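Local coordinates for 11S globulin seed storage protein (Amaranthus hypochondriacus, PDB 3QAC) that probably serves as a seed storage protein, a nutrient reservoir of the 11S globulin family built from two cupin domains, at residues S51-T56 and A160-D165; P71-I76 and I139-A144; W38-Q43 and K175-R180. All blocks are in the same frame, centred on the assembly; numbering follows the deposited sequence.

Contact 1 (S51-T56 and A160-D165); sequences SVIRRT and AVILID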
ATOM      1  N   SER A  51     -12.366 -12.259   3.575  1.00 29.90           N
ATOM      2  CA  SER A  51     -13.345 -13.317   3.495  1.00 31.58           C
ATOM      3  C   SER A  51     -12.984 -14.294   4.595  1.00 36.72           C
ATOM      4  O   SER A  51     -11.849 -14.343   5.064  1.00 35.88           O
ATOM      5  CB  SER A  51     -13.313 -13.998   2.135  1.00 35.84           C
ATOM      6  OG  SER A  51     -13.733 -13.110   1.101  1.00 34.90           O
ATOM      7  N   VAL A  52     -13.963 -15.048   5.041  1.00 35.64           N
ATOM      8  CA  VAL A  52     -13.711 -16.032   6.057  1.00 32.93           C
ATOM      9  C   VAL A  52     -14.282 -17.355   5.584  1.00 38.35           C
ATOM     10  O   VAL A  52     -15.404 -17.417   5.036  1.00 42.12           O
ATOM     11  CB  VAL A  52     -14.317 -15.606   7.424  1.00 29.41           C
ATOM     12  CG1 VAL A  52     -14.098 -16.670   8.473  1.00 33.73           C
ATOM     13  CG2 VAL A  52     -13.714 -14.287   7.882  1.00 29.80           C
ATOM     14  N   ILE A  53     -13.482 -18.399   5.745  1.00 36.22           N
ATOM     15  CA  ILE A  53     -13.957 -19.759   5.597  1.00 35.66           C
ATOM     16  C   ILE A  53     -13.621 -20.606   6.818  1.00 38.79           C
ATOM     17  O   ILE A  53     -12.740 -20.273   7.623  1.00 36.96           O
ATOM     18  CB  ILE A  53     -13.385 -20.438   4.365  1.00 32.71           C
ATOM     19  CG1 ILE A  53     -11.866 -20.523   4.462  1.00 37.83           C
ATOM     20  CG2 ILE A  53     -13.821 -19.704   3.106  1.00 32.32           C
ATOM     21  CD1 ILE A  53     -11.267 -21.501   3.447  1.00 37.67           C
ATOM     22  N   ARG A  54     -14.348 -21.704   6.960  1.00 35.46           N
ATOM     23  CA  ARG A  54     -14.049 -22.669   7.987  1.00 37.78           C
ATOM     24  C   ARG A  54     -14.061 -24.017   7.305  1.00 40.15           C
ATOM     25  O   ARG A  54     -15.013 -24.351   6.608  1.00 42.54           O
ATOM     26  CB  ARG A  54     -15.068 -22.594   9.119  1.00 37.70           C
ATOM     27  CG  ARG A  54     -14.995 -23.759  10.090  1.00 42.29           C
ATOM     28  CD  ARG A  54     -15.971 -23.583  11.242  1.00 41.80           C
ATOM     29  NE  ARG A  54     -17.359 -23.565  10.787  1.00 47.08           N
ATOM     30  CZ  ARG A  54     -18.310 -22.813  11.330  1.00 45.05           C
ATOM     31  NH1 ARG A  54     -19.546 -22.848  10.852  1.00 44.36           N
ATOM     32  NH2 ARG A  54     -18.022 -22.013  12.346  1.00 43.66           N
ATOM     33  N   ARG A  55     -12.977 -24.764   7.444  1.00 39.19           N
ATOM     34  CA  ARG A  55     -12.909 -26.078   6.834  1.00 38.71           C
ATOM     35  C   ARG A  55     -12.913 -27.089   7.937  1.00 45.96           C
ATOM     36  O   ARG A  55     -12.196 -26.946   8.937  1.00 45.89           O
ATOM     37  CB  ARG A  55     -11.655 -26.267   5.988  1.00 34.27           C
ATOM     38  CG  ARG A  55     -11.473 -25.246   4.876  1.00 45.13           C
ATOM     39  CD  ARG A  55     -10.293 -25.631   3.991  1.00 41.44           C
ATOM     40  NE  ARG A  55     -10.005 -24.624   2.976  1.00 44.90           N
ATOM     41  CZ  ARG A  55     -10.683 -24.486   1.835  1.00 43.64           C
ATOM     42  NH1 ARG A  55     -11.724 -25.272   1.562  1.00 42.87           N
ATOM     43  NH2 ARG A  55     -10.337 -23.540   0.973  1.00 39.20           N
ATOM     44  N   THR A  56     -13.746 -28.101   7.754  1.00 47.04           N
ATOM     45  CA  THR A  56     -13.796 -29.228   8.648  1.00 44.53           C
ATOM     46  C   THR A  56     -13.312 -30.410   7.849  1.00 44.85           C
ATOM     47  O   THR A  56     -13.955 -30.842   6.902  1.00 49.66           O
ATOM     48  CB  THR A  56     -15.219 -29.460   9.114  1.00 49.17           C
ATOM     49  OG1 THR A  56     -15.660 -28.305   9.834  1.00 45.20           O
ATOM     50  CG2 THR A  56     -15.291 -30.680  10.012  1.00 50.36           C
ATOM     51  N   ALA A 160     -10.300 -25.638  10.927  1.00 48.98           N
ATOM     52  CA  ALA A 160      -9.532 -24.421  10.772  1.00 39.04           C
ATOM     53  C   ALA A 160     -10.444 -23.254  10.370  1.00 43.46           C
ATOM     54  O   ALA A 160     -11.313 -23.367   9.490  1.00 37.88           O
ATOM     55  CB  ALA A 160      -8.434 -24.637   9.751  1.00 33.95           C
ATOM     56  N   VAL A 161     -10.262 -22.142  11.060  1.00 38.62           N
ATOM     57  CA  VAL A 161     -10.982 -20.944  10.731  1.00 39.47           C
ATOM     58  C   VAL A 161      -9.978 -20.050  10.038  1.00 37.30           C
ATOM     59  O   VAL A 161      -8.914 -19.714  10.569  1.00 35.71           O
ATOM     60  CB  VAL A 161     -11.594 -20.282  11.974  1.00 37.51           C
ATOM     61  CG1 VAL A 161     -12.291 -19.006  11.602  1.00 35.58           C
ATOM     62  CG2 VAL A 161     -12.571 -21.245  12.643  1.00 37.04           C
ATOM     63  N   ILE A 162     -10.321 -19.703   8.815  1.00 36.73           N
ATOM     64  CA  ILE A 162      -9.388 -19.078   7.915  1.00 35.95           C
ATOM     65  C   ILE A 162      -9.823 -17.671   7.553  1.00 35.69           C
ATOM     66  O   ILE A 162     -10.879 -17.471   6.953  1.00 40.25           O
ATOM     67  CB  ILE A 162      -9.261 -19.941   6.668  1.00 36.27           C
ATOM     68  CG1 ILE A 162      -8.821 -21.352   7.083  1.00 37.68           C
ATOM     69  CG2 ILE A 162      -8.315 -19.308   5.661  1.00 35.44           C
ATOM     70  CD1 ILE A 162      -8.742 -22.354   5.958  1.00 43.24           C
ATOM     71  N   LEU A 163      -9.032 -16.687   7.950  1.00 32.49           N
ATOM     72  CA  LEU A 163      -9.206 -15.353   7.407  1.00 33.23           C
ATOM     73  C   LEU A 163      -8.404 -15.227   6.120  1.00 35.88           C
ATOM     74  O   LEU A 163      -7.195 -15.534   6.084  1.00 32.75           O
ATOM     75  CB  LEU A 163      -8.769 -14.280   8.395  1.00 35.43           C
ATOM     76  CG  LEU A 163      -8.893 -12.899   7.751  1.00 38.82           C
ATOM     77  CD1 LEU A 163     -10.154 -12.213   8.224  1.00 39.36           C
ATOM     78  CD2 LEU A 163      -7.681 -12.047   8.058  1.00 41.39           C
ATOM     79  N   ILE A 164      -9.084 -14.782   5.066  1.00 35.89           N
ATOM     80  CA  ILE A 164      -8.453 -14.556   3.771  1.00 32.89           C
ATOM     81  C   ILE A 164      -8.448 -13.072   3.483  1.00 36.07           C
ATOM     82  O   ILE A 164      -9.500 -12.467   3.279  1.00 33.84           O
ATOM     83  CB  ILE A 164      -9.184 -15.264   2.634  1.00 36.39           C
ATOM     84  CG1 ILE A 164      -9.486 -16.719   3.010  1.00 33.84           C
ATOM     85  CG2 ILE A 164      -8.365 -15.181   1.352  1.00 32.18           C
ATOM     86  CD1 ILE A 164     -10.258 -17.450   1.959  1.00 30.40           C
ATOM     87  N   ASP A 165      -7.258 -12.480   3.465  1.00 32.96           N
ATOM     88  CA  ASP A 165      -7.158 -11.035   3.460  1.00 33.56           C
ATOM     89  C   ASP A 165      -7.051 -10.515   2.039  1.00 36.46           C
ATOM     90  O   ASP A 165      -5.967 -10.141   1.577  1.00 39.53           O
ATOM     91  CB  ASP A 165      -5.966 -10.588   4.296  1.00 35.70           C
ATOM     92  CG  ASP A 165      -5.780  -9.105   4.264  1.00 40.24           C
ATOM     93  OD1 ASP A 165      -6.794  -8.428   3.993  1.00 36.82           O
ATOM     94  OD2 ASP A 165      -4.639  -8.623   4.497  1.00 39.49           O
TER
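Ile53 and Ile162 face each other in a hydrogen-bonded pair at the middle of two antiparallel strands, their side chains crossing on the same side of the sheet. Ile162 carries the packing. Its CB is pressed against Ile53 CG1 at 3.5 Å, tighter than usual van der Waals contact; its CG2 also meets Ile53 CG1, at 3.9 Å; its CG1 runs past Ile53 O and CG1; and its tip CD1 ends 3.7 Å from Ile53 CD1. Ile162 CD1 also meets CG, CD and NE of Arg55, the last at 4.0 Å. Ile53 can close in this way because its CG1 stands between the backbone N and the carbonyl carbon (chi1 61°), which carries CD1 over one face of the Arg55 guanidinium, offset toward its rim. That guanidinium is salt-bridged to Glu190. On the other face of the sheet Val52 CG2 touches Leu163 CD1 at 4.1 Å; farther along the same face Arg54 lies opposite Val161, and its guanidinium pairs with Glu36. Six backbone hydrogen bonds join Ser51 with Ile164, Ile53 with Ile162 and Arg55 with Ala160; the straightest, Ile164 N to Ser51 O, is 2.8 Å long with 171° at the hydrogen. Val52 CA adds a CH...O contact to Ile162 O. This regular antiparallel pairing of strands distant in sequence belongs to the beta-barrel of the N-terminal cupin domain.

Contact 2 (P71-I76 and I139-A144); sequences PELIYI and IFAMPA
Glu72 and Met142 form one hydrogen-bonded pair and Ile74 and Phe140 the next, so four backbone bonds tie these antiparallel strands. All four are 2.7 Å long between N and O, and the straightest, Ile74 N to Phe140 O, has 169° at the hydrogen. CH...O contacts fill in between them; the shorter ones run from Ile139 CA to Ile74 O and, where the chains leave the sheet, from Pro71 CA to Met142 O, each 3.1 Å, the latter strongly bent. Apolar contacts occupy both faces. On the face of Leu73 and Tyr75, Ile139 bends its CD1 against the ring, 3.5 Å from Tyr75 CD1, and the same methyl also meets Tyr75 CB; Leu73 CD1 rests on Ala141 CB at 4.2 Å. On the other face Ile74 CB sits against Phe140 CB, and Ile74 CD1 reaches Met142 CE at 4.2 Å, a meeting made possible by the bends of the Met142 chain at chi2 (63°) and chi3. Glu72 lies side by side with Met142, CB to CB 3.8 Å: its OE1 stays alongside the Met142 chain while OE2 takes the salt bridge with Arg180; Tyr75 OH is hydrogen-bonded to Lys327. Leu73 and Tyr75 also pack on strand 394-401, so this face joins the two cupin domains, and the strand pair itself is part of the antiparallel beta-barrel wall characteristic of the cupin fold.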
ATOM      1  N   PRO A  71      -2.974 -13.592   1.313  1.00 32.40           N
ATOM      2  CA  PRO A  71      -2.381 -14.242   2.484  1.00 33.94           C
ATOM      3  C   PRO A  71      -3.508 -14.702   3.394  1.00 35.50           C
ATOM      4  O   PRO A  71      -4.590 -14.118   3.358  1.00 33.18           O
ATOM      5  CB  PRO A  71      -1.624 -13.104   3.195  1.00 36.53           C
ATOM      6  CG  PRO A  71      -1.753 -11.900   2.338  1.00 33.72           C
ATOM      7  CD  PRO A  71      -2.899 -12.128   1.406  1.00 32.92           C
ATOM      8  N   GLU A  72      -3.258 -15.716   4.206  1.00 30.87           N
ATOM      9  CA  GLU A  72      -4.284 -16.232   5.087  1.00 32.95           C
ATOM     10  C   GLU A  72      -3.735 -16.356   6.473  1.00 31.83           C
ATOM     11  O   GLU A  72      -2.561 -16.639   6.661  1.00 33.99           O
ATOM     12  CB  GLU A  72      -4.720 -17.623   4.658  1.00 37.44           C
ATOM     13  CG  GLU A  72      -5.167 -17.737   3.231  1.00 36.00           C
ATOM     14  CD  GLU A  72      -5.641 -19.122   2.950  1.00 37.56           C
ATOM     15  OE1 GLU A  72      -4.913 -20.067   3.311  1.00 42.53           O
ATOM     16  OE2 GLU A  72      -6.754 -19.277   2.411  1.00 39.49           O
ATOM     17  N   LEU A  73      -4.619 -16.157   7.429  1.00 33.27           N
ATOM     18  CA  LEU A  73      -4.359 -16.356   8.823  1.00 31.98           C
ATOM     19  C   LEU A  73      -5.277 -17.485   9.205  1.00 36.20           C
ATOM     20  O   LEU A  73      -6.497 -17.382   9.042  1.00 40.42           O
ATOM     21  CB  LEU A  73      -4.737 -15.100   9.592  1.00 34.45           C
ATOM     22  CG  LEU A  73      -3.743 -14.648  10.646  1.00 37.94           C
ATOM     23  CD1 LEU A  73      -2.348 -14.607  10.042  1.00 36.58           C
ATOM     24  CD2 LEU A  73      -4.146 -13.286  11.165  1.00 38.87           C
ATOM     25  N   ILE A  74      -4.697 -18.563   9.707  1.00 35.29           N
ATOM     26  CA  ILE A  74      -5.444 -19.767  10.011  1.00 30.36           C
ATOM     27  C   ILE A  74      -5.417 -20.068  11.510  1.00 40.12           C
ATOM     28  O   ILE A  74      -4.362 -20.090  12.136  1.00 37.08           O
ATOM     29  CB  ILE A  74      -4.850 -20.946   9.260  1.00 35.51           C
ATOM     30  CG1 ILE A  74      -4.763 -20.610   7.765  1.00 36.99           C
ATOM     31  CG2 ILE A  74      -5.675 -22.180   9.505  1.00 38.91           C
ATOM     32  CD1 ILE A  74      -3.821 -21.454   6.962  1.00 36.34           C
ATOM     33  N   TYR A  75      -6.586 -20.280  12.093  1.00 38.27           N
ATOM     34  CA  TYR A  75      -6.653 -20.761  13.454  1.00 37.11           C
ATOM     35  C   TYR A  75      -7.201 -22.178  13.438  1.00 40.18           C
ATOM     36  O   TYR A  75      -8.237 -22.452  12.826  1.00 42.02           O
ATOM     37  CB  TYR A  75      -7.520 -19.857  14.315  1.00 37.21           C
ATOM     38  CG  TYR A  75      -7.726 -20.371  15.719  1.00 36.94           C
ATOM     39  CD1 TYR A  75      -6.712 -20.300  16.657  1.00 40.59           C
ATOM     40  CD2 TYR A  75      -8.943 -20.902  16.112  1.00 40.07           C
ATOM     41  CE1 TYR A  75      -6.890 -20.761  17.935  1.00 40.53           C
ATOM     42  CE2 TYR A  75      -9.135 -21.362  17.397  1.00 43.40           C
ATOM     43  CZ  TYR A  75      -8.108 -21.290  18.301  1.00 41.11           C
ATOM     44  OH  TYR A  75      -8.289 -21.743  19.581  1.00 48.80           O
ATOM     45  N   ILE A  76      -6.475 -23.075  14.089  1.00 40.86           N
ATOM     46  CA  ILE A  76      -6.891 -24.459  14.221  1.00 39.82           C
ATOM     47  C   ILE A  76      -7.814 -24.505  15.419  1.00 44.85           C
ATOM     48  O   ILE A  76      -7.366 -24.448  16.565  1.00 50.35           O
ATOM     49  CB  ILE A  76      -5.687 -25.387  14.441  1.00 37.09           C
ATOM     50  CG1 ILE A  76      -4.736 -25.311  13.242  1.00 38.77           C
ATOM     51  CG2 ILE A  76      -6.133 -26.803  14.682  1.00 39.96           C
ATOM     52  CD1 ILE A  76      -5.420 -25.411  11.887  1.00 40.32           C
ATOM     53  N   ILE A 139      -2.240 -20.689  15.559  1.00 39.68           N
ATOM     54  CA  ILE A 139      -2.430 -19.623  14.577  1.00 37.31           C
ATOM     55  C   ILE A 139      -1.295 -19.628  13.566  1.00 37.52           C
ATOM     56  O   ILE A 139      -0.173 -19.225  13.861  1.00 42.65           O
ATOM     57  CB  ILE A 139      -2.455 -18.244  15.216  1.00 36.90           C
ATOM     58  CG1 ILE A 139      -3.636 -18.115  16.163  1.00 40.50           C
ATOM     59  CG2 ILE A 139      -2.558 -17.190  14.139  1.00 39.40           C
ATOM     60  CD1 ILE A 139      -4.870 -17.598  15.495  1.00 44.19           C
ATOM     61  N   PHE A 140      -1.624 -20.062  12.365  1.00 40.84           N
ATOM     62  CA  PHE A 140      -0.699 -20.235  11.260  1.00 39.65           C
ATOM     63  C   PHE A 140      -0.851 -19.114  10.199  1.00 44.06           C
ATOM     64  O   PHE A 140      -1.978 -18.671   9.878  1.00 37.23           O
ATOM     65  CB  PHE A 140      -1.056 -21.567  10.627  1.00 41.55           C
ATOM     66  CG  PHE A 140       0.080 -22.265  10.013  1.00 45.31           C
ATOM     67  CD1 PHE A 140       0.702 -23.308  10.678  1.00 54.18           C
ATOM     68  CD2 PHE A 140       0.531 -21.901   8.769  1.00 49.92           C
ATOM     69  CE1 PHE A 140       1.769 -23.978  10.114  1.00 52.44           C
ATOM     70  CE2 PHE A 140       1.600 -22.567   8.196  1.00 56.57           C
ATOM     71  CZ  PHE A 140       2.217 -23.610   8.876  1.00 54.82           C
ATOM     72  N   ALA A 141       0.273 -18.672   9.633  1.00 40.83           N
ATOM     73  CA  ALA A 141       0.251 -17.655   8.576  1.00 35.71           C
ATOM     74  C   ALA A 141       0.612 -18.235   7.226  1.00 39.23           C
ATOM     75  O   ALA A 141       1.691 -18.792   7.064  1.00 46.74           O
ATOM     76  CB  ALA A 141       1.204 -16.514   8.917  1.00 36.82           C
ATOM     77  N   MET A 142      -0.291 -18.104   6.259  1.00 37.93           N
ATOM     78  CA  MET A 142      -0.037 -18.494   4.873  1.00 40.53           C
ATOM     79  C   MET A 142       0.235 -17.279   3.988  1.00 37.39           C
ATOM     80  O   MET A 142      -0.668 -16.490   3.737  1.00 36.68           O
ATOM     81  CB  MET A 142      -1.250 -19.240   4.294  1.00 41.16           C
ATOM     82  CG  MET A 142      -0.945 -19.969   2.995  1.00 36.19           C
ATOM     83  SD  MET A 142       0.297 -21.272   3.241  1.00 46.05           S
ATOM     84  CE  MET A 142      -0.491 -22.257   4.504  1.00 38.66           C
ATOM     85  N   PRO A 143       1.479 -17.120   3.516  1.00 37.01           N
ATOM     86  CA  PRO A 143       1.796 -15.991   2.634  1.00 34.15           C
ATOM     87  C   PRO A 143       1.050 -16.145   1.332  1.00 33.71           C
ATOM     88  O   PRO A 143       0.691 -17.264   0.985  1.00 35.65           O
ATOM     89  CB  PRO A 143       3.294 -16.150   2.374  1.00 37.72           C
ATOM     90  CG  PRO A 143       3.799 -17.021   3.507  1.00 39.77           C
ATOM     91  CD  PRO A 143       2.664 -17.933   3.844  1.00 39.88           C
ATOM     92  N   ALA A 144       0.798 -15.035   0.646  1.00 33.49           N
ATOM     93  CA  ALA A 144       0.082 -15.046  -0.616  1.00 34.12           C
ATOM     94  C   ALA A 144       0.728 -16.020  -1.595  1.00 33.49           C
ATOM     95  O   ALA A 144       1.939 -16.096  -1.686  1.00 33.28           O
ATOM     96  CB  ALA A 144       0.045 -13.665  -1.196  1.00 30.81           C
TER

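Contact 3 (W38-Q43 and K175-R180); sequences WDSNEQ and KNFPTR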
ATOM      1  N   TRP A  38     -18.390 -17.775   4.583  1.00 36.37           N
ATOM      2  CA  TRP A  38     -19.196 -16.647   4.993  1.00 38.36           C
ATOM      3  C   TRP A  38     -19.483 -15.832   3.749  1.00 36.66           C
ATOM      4  O   TRP A  38     -18.826 -16.012   2.731  1.00 34.80           O
ATOM      5  CB  TRP A  38     -18.504 -15.813   6.063  1.00 31.62           C
ATOM      6  CG  TRP A  38     -18.729 -16.322   7.457  1.00 35.52           C
ATOM      7  CD1 TRP A  38     -19.516 -15.758   8.423  1.00 34.58           C
ATOM      8  CD2 TRP A  38     -18.155 -17.496   8.046  1.00 32.56           C
ATOM      9  NE1 TRP A  38     -19.469 -16.515   9.572  1.00 34.06           N
ATOM     10  CE2 TRP A  38     -18.635 -17.586   9.363  1.00 33.61           C
ATOM     11  CE3 TRP A  38     -17.279 -18.484   7.582  1.00 35.64           C
ATOM     12  CZ2 TRP A  38     -18.265 -18.624  10.227  1.00 36.13           C
ATOM     13  CZ3 TRP A  38     -16.912 -19.505   8.434  1.00 37.03           C
ATOM     14  CH2 TRP A  38     -17.406 -19.571   9.742  1.00 37.51           C
ATOM     15  N   ASP A  39     -20.464 -14.946   3.840  1.00 36.10           N
ATOM     16  CA  ASP A  39     -20.866 -14.113   2.711  1.00 37.08           C
ATOM     17  C   ASP A  39     -19.964 -12.890   2.624  1.00 35.90           C
ATOM     18  O   ASP A  39     -20.094 -11.948   3.396  1.00 37.63           O
ATOM     19  CB  ASP A  39     -22.335 -13.700   2.872  1.00 36.28           C
ATOM     20  CG  ASP A  39     -22.859 -12.881   1.704  1.00 41.84           C
ATOM     21  OD1 ASP A  39     -22.113 -12.596   0.742  1.00 44.24           O
ATOM     22  OD2 ASP A  39     -24.042 -12.506   1.757  1.00 48.78           O
ATOM     23  N   SER A  40     -19.054 -12.904   1.664  1.00 37.55           N
ATOM     24  CA  SER A  40     -18.118 -11.810   1.496  1.00 36.26           C
ATOM     25  C   SER A  40     -18.781 -10.544   0.997  1.00 39.60           C
ATOM     26  O   SER A  40     -18.139  -9.495   0.965  1.00 35.64           O
ATOM     27  CB  SER A  40     -16.999 -12.205   0.536  1.00 39.50           C
ATOM     28  OG  SER A  40     -16.333 -13.346   1.009  1.00 36.84           O
ATOM     29  N   ASN A  41     -20.052 -10.629   0.601  1.00 40.79           N
ATOM     30  CA  ASN A  41     -20.761  -9.437   0.141  1.00 39.41           C
ATOM     31  C   ASN A  41     -21.289  -8.646   1.308  1.00 37.48           C
ATOM     32  O   ASN A  41     -21.560  -7.467   1.174  1.00 38.93           O
ATOM     33  CB  ASN A  41     -21.930  -9.779  -0.781  1.00 46.59           C
ATOM     34  CG  ASN A  41     -21.485 -10.178  -2.159  1.00 49.86           C
ATOM     35  OD1 ASN A  41     -20.780  -9.428  -2.831  1.00 56.01           O
ATOM     36  ND2 ASN A  41     -21.907 -11.360  -2.598  1.00 51.21           N
ATOM     37  N   GLU A  42     -21.470  -9.298   2.449  1.00 38.17           N
ATOM     38  CA  GLU A  42     -21.869  -8.563   3.646  1.00 39.33           C
ATOM     39  C   GLU A  42     -21.063  -7.277   3.759  1.00 37.40           C
ATOM     40  O   GLU A  42     -19.839  -7.276   3.631  1.00 36.84           O
ATOM     41  CB  GLU A  42     -21.674  -9.417   4.895  1.00 39.36           C
ATOM     42  CG  GLU A  42     -22.692 -10.528   5.006  1.00 42.94           C
ATOM     43  CD  GLU A  42     -24.040 -10.035   5.529  1.00 47.14           C
ATOM     44  OE1 GLU A  42     -24.957 -10.881   5.613  1.00 48.10           O
ATOM     45  OE2 GLU A  42     -24.176  -8.819   5.864  1.00 43.17           O
ATOM     46  N   GLN A  43     -21.764  -6.182   4.005  1.00 37.19           N
ATOM     47  CA  GLN A  43     -21.148  -4.876   4.002  1.00 36.95           C
ATOM     48  C   GLN A  43     -19.883  -4.829   4.858  1.00 38.06           C
ATOM     49  O   GLN A  43     -18.878  -4.246   4.456  1.00 35.80           O
ATOM     50  CB  GLN A  43     -22.126  -3.825   4.510  1.00 34.92           C
ATOM     51  CG  GLN A  43     -21.555  -2.439   4.459  1.00 34.37           C
ATOM     52  CD  GLN A  43     -22.548  -1.389   4.848  1.00 43.52           C
ATOM     53  OE1 GLN A  43     -23.761  -1.629   4.852  1.00 55.13           O
ATOM     54  NE2 GLN A  43     -22.049  -0.203   5.179  1.00 38.90           N
ATOM     55  N   LYS A 175     -10.472  -7.802  -5.492  1.00 41.34           N
ATOM     56  CA  LYS A 175     -10.585  -7.549  -4.065  1.00 43.15           C
ATOM     57  C   LYS A 175     -11.925  -8.008  -3.508  1.00 44.29           C
ATOM     58  O   LYS A 175     -12.094  -8.162  -2.301  1.00 46.65           O
ATOM     59  CB  LYS A 175     -10.419  -6.051  -3.796  1.00 44.55           C
ATOM     60  CG  LYS A 175      -9.061  -5.507  -4.225  1.00 51.50           C
ATOM     61  CD  LYS A 175      -7.939  -6.313  -3.586  1.00 45.22           C
ATOM     62  CE  LYS A 175      -6.572  -5.681  -3.844  1.00 46.47           C
ATOM     63  NZ  LYS A 175      -5.561  -6.110  -2.811  1.00 40.09           N
ATOM     64  N   ASN A 176     -12.880  -8.221  -4.400  1.00 46.45           N
ATOM     65  CA  ASN A 176     -14.212  -8.655  -3.999  1.00 45.38           C
ATOM     66  C   ASN A 176     -14.268 -10.037  -3.354  1.00 44.00           C
ATOM     67  O   ASN A 176     -14.889 -10.202  -2.306  1.00 40.24           O
ATOM     68  CB  ASN A 176     -15.178  -8.552  -5.183  1.00 45.00           C
ATOM     69  CG  ASN A 176     -15.388  -7.107  -5.628  1.00 57.98           C
ATOM     70  OD1 ASN A 176     -14.796  -6.175  -5.061  1.00 56.60           O
ATOM     71  ND2 ASN A 176     -16.229  -6.910  -6.645  1.00 65.26           N
ATOM     72  N   PHE A 177     -13.622 -11.018  -3.979  1.00 39.82           N
ATOM     73  CA  PHE A 177     -13.672 -12.403  -3.511  1.00 43.97           C
ATOM     74  C   PHE A 177     -12.294 -13.054  -3.578  1.00 38.69           C
ATOM     75  O   PHE A 177     -11.494 -12.728  -4.445  1.00 38.89           O
ATOM     76  CB  PHE A 177     -14.660 -13.226  -4.364  1.00 42.58           C
ATOM     77  CG  PHE A 177     -16.060 -12.669  -4.375  1.00 55.59           C
ATOM     78  CD1 PHE A 177     -16.990 -13.066  -3.414  1.00 52.87           C
ATOM     79  CD2 PHE A 177     -16.443 -11.735  -5.337  1.00 51.58           C
ATOM     80  CE1 PHE A 177     -18.273 -12.546  -3.409  1.00 54.00           C
ATOM     81  CE2 PHE A 177     -17.726 -11.204  -5.341  1.00 57.60           C
ATOM     82  CZ  PHE A 177     -18.647 -11.611  -4.379  1.00 60.09           C
ATOM     83  N   PRO A 178     -12.017 -14.000  -2.677  1.00 39.67           N
ATOM     84  CA  PRO A 178     -10.745 -14.718  -2.811  1.00 36.57           C
ATOM     85  C   PRO A 178     -10.698 -15.421  -4.154  1.00 42.45           C
ATOM     86  O   PRO A 178     -11.735 -15.793  -4.707  1.00 41.82           O
ATOM     87  CB  PRO A 178     -10.804 -15.749  -1.687  1.00 34.33           C
ATOM     88  CG  PRO A 178     -11.668 -15.111  -0.652  1.00 36.62           C
ATOM     89  CD  PRO A 178     -12.731 -14.372  -1.446  1.00 42.05           C
ATOM     90  N   THR A 179      -9.499 -15.563  -4.690  1.00 35.42           N
ATOM     91  CA  THR A 179      -9.293 -16.373  -5.863  1.00 35.37           C
ATOM     92  C   THR A 179      -8.478 -17.569  -5.418  1.00 39.89           C
ATOM     93  O   THR A 179      -7.384 -17.420  -4.859  1.00 38.18           O
ATOM     94  CB  THR A 179      -8.552 -15.600  -6.933  1.00 35.11           C
ATOM     95  OG1 THR A 179      -9.367 -14.502  -7.356  1.00 42.00           O
ATOM     96  CG2 THR A 179      -8.277 -16.466  -8.124  1.00 34.74           C
ATOM     97  N   ARG A 180      -9.033 -18.756  -5.621  1.00 35.36           N
ATOM     98  CA  ARG A 180      -8.327 -19.961  -5.260  1.00 36.31           C
ATOM     99  C   ARG A 180      -8.010 -20.858  -6.439  1.00 41.53           C
ATOM    100  O   ARG A 180      -8.867 -21.129  -7.282  1.00 40.10           O
ATOM    101  CB  ARG A 180      -9.098 -20.762  -4.228  1.00 41.31           C
ATOM    102  CG  ARG A 180      -8.198 -21.803  -3.572  1.00 43.16           C
ATOM    103  CD  ARG A 180      -8.884 -22.410  -2.412  1.00 41.11           C
ATOM    104  NE  ARG A 180      -9.034 -21.445  -1.339  1.00 36.55           N
ATOM    105  CZ  ARG A 180      -8.144 -21.304  -0.376  1.00 35.73           C
ATOM    106  NH1 ARG A 180      -7.065 -22.060  -0.389  1.00 39.44           N
ATOM    107  NH2 ARG A 180      -8.339 -20.427   0.595  1.00 37.38           N
TER
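Phe177 and Asn41 each hold CG anti to their own carbonyl carbon (chi1 -57° and -75°), and these torsions bring the phenyl ring of one loop up to the amide of the other. The two side chains cross at a slant, with amide and ring planes 81° apart. Contact is made at the far end of the ring: Phe177 CZ lies 3.4 Å from Asn41 OD1 and 3.7 Å from Asn41 ND2, the nitrogen standing at the ring edge and in its plane, the oxygen approaching obliquely. Nearer the backbone, Ser40 CB meets Phe177 CD1 at 4.0 Å and lies 4.1 Å from Asn176 O. Ser40 OG turns to another partner, the hydroxyl of Ser51, with which it shares a hydrogen bond, and Pro178 packs on Ser51 as well. The loop bearing Asn41 is shaped from within: residues Asp39 to Glu42 make a type I turn, and Asp39 OD1 accepts from Asn41 N at 2.9 Å in an Asx turn, the donor coming from above the carboxylate plane. Glu42 then takes the N-cap position of helix 43-48. An alanine in place of Phe177 would leave the Asn41 amide and Ser40 CB without the ring they rest against and is likely to open a gap between the two loops. Asn176 also makes a weak hydrogen bond to Gln10 of a second subunit. With mainly ring-to-amide and ring-to-CB touches, no polar bond between the segments and little surface buried, their mutual hold is probably slight; loop 38-43 is also held by its own Asx turn and by the Ser40-Ser51 hydroxyl bond.

How the contacts relate
Contacts 1 and 2 are buried pairings in one antiparallel sheet of the N-terminal cupin domain, and they share a seam: strands 158-164 and 72-78 are neighbours, joined by backbone bonds from Val161 N to Tyr75 O and from Leu163 N to Leu73 O. Contact 3 lies nearer the surface, its centre about 14 Å from the centre of the chain, and joins loops by a ring and an amide where the other two use backbone ladders and apolar packing. Its segments are tied to both: Ser40 to Ser51 of contact 1, and Arg180 of segment 175-180 to Glu72 of contact 2, although the centres of contacts 2 and 3 are about 17 Å apart.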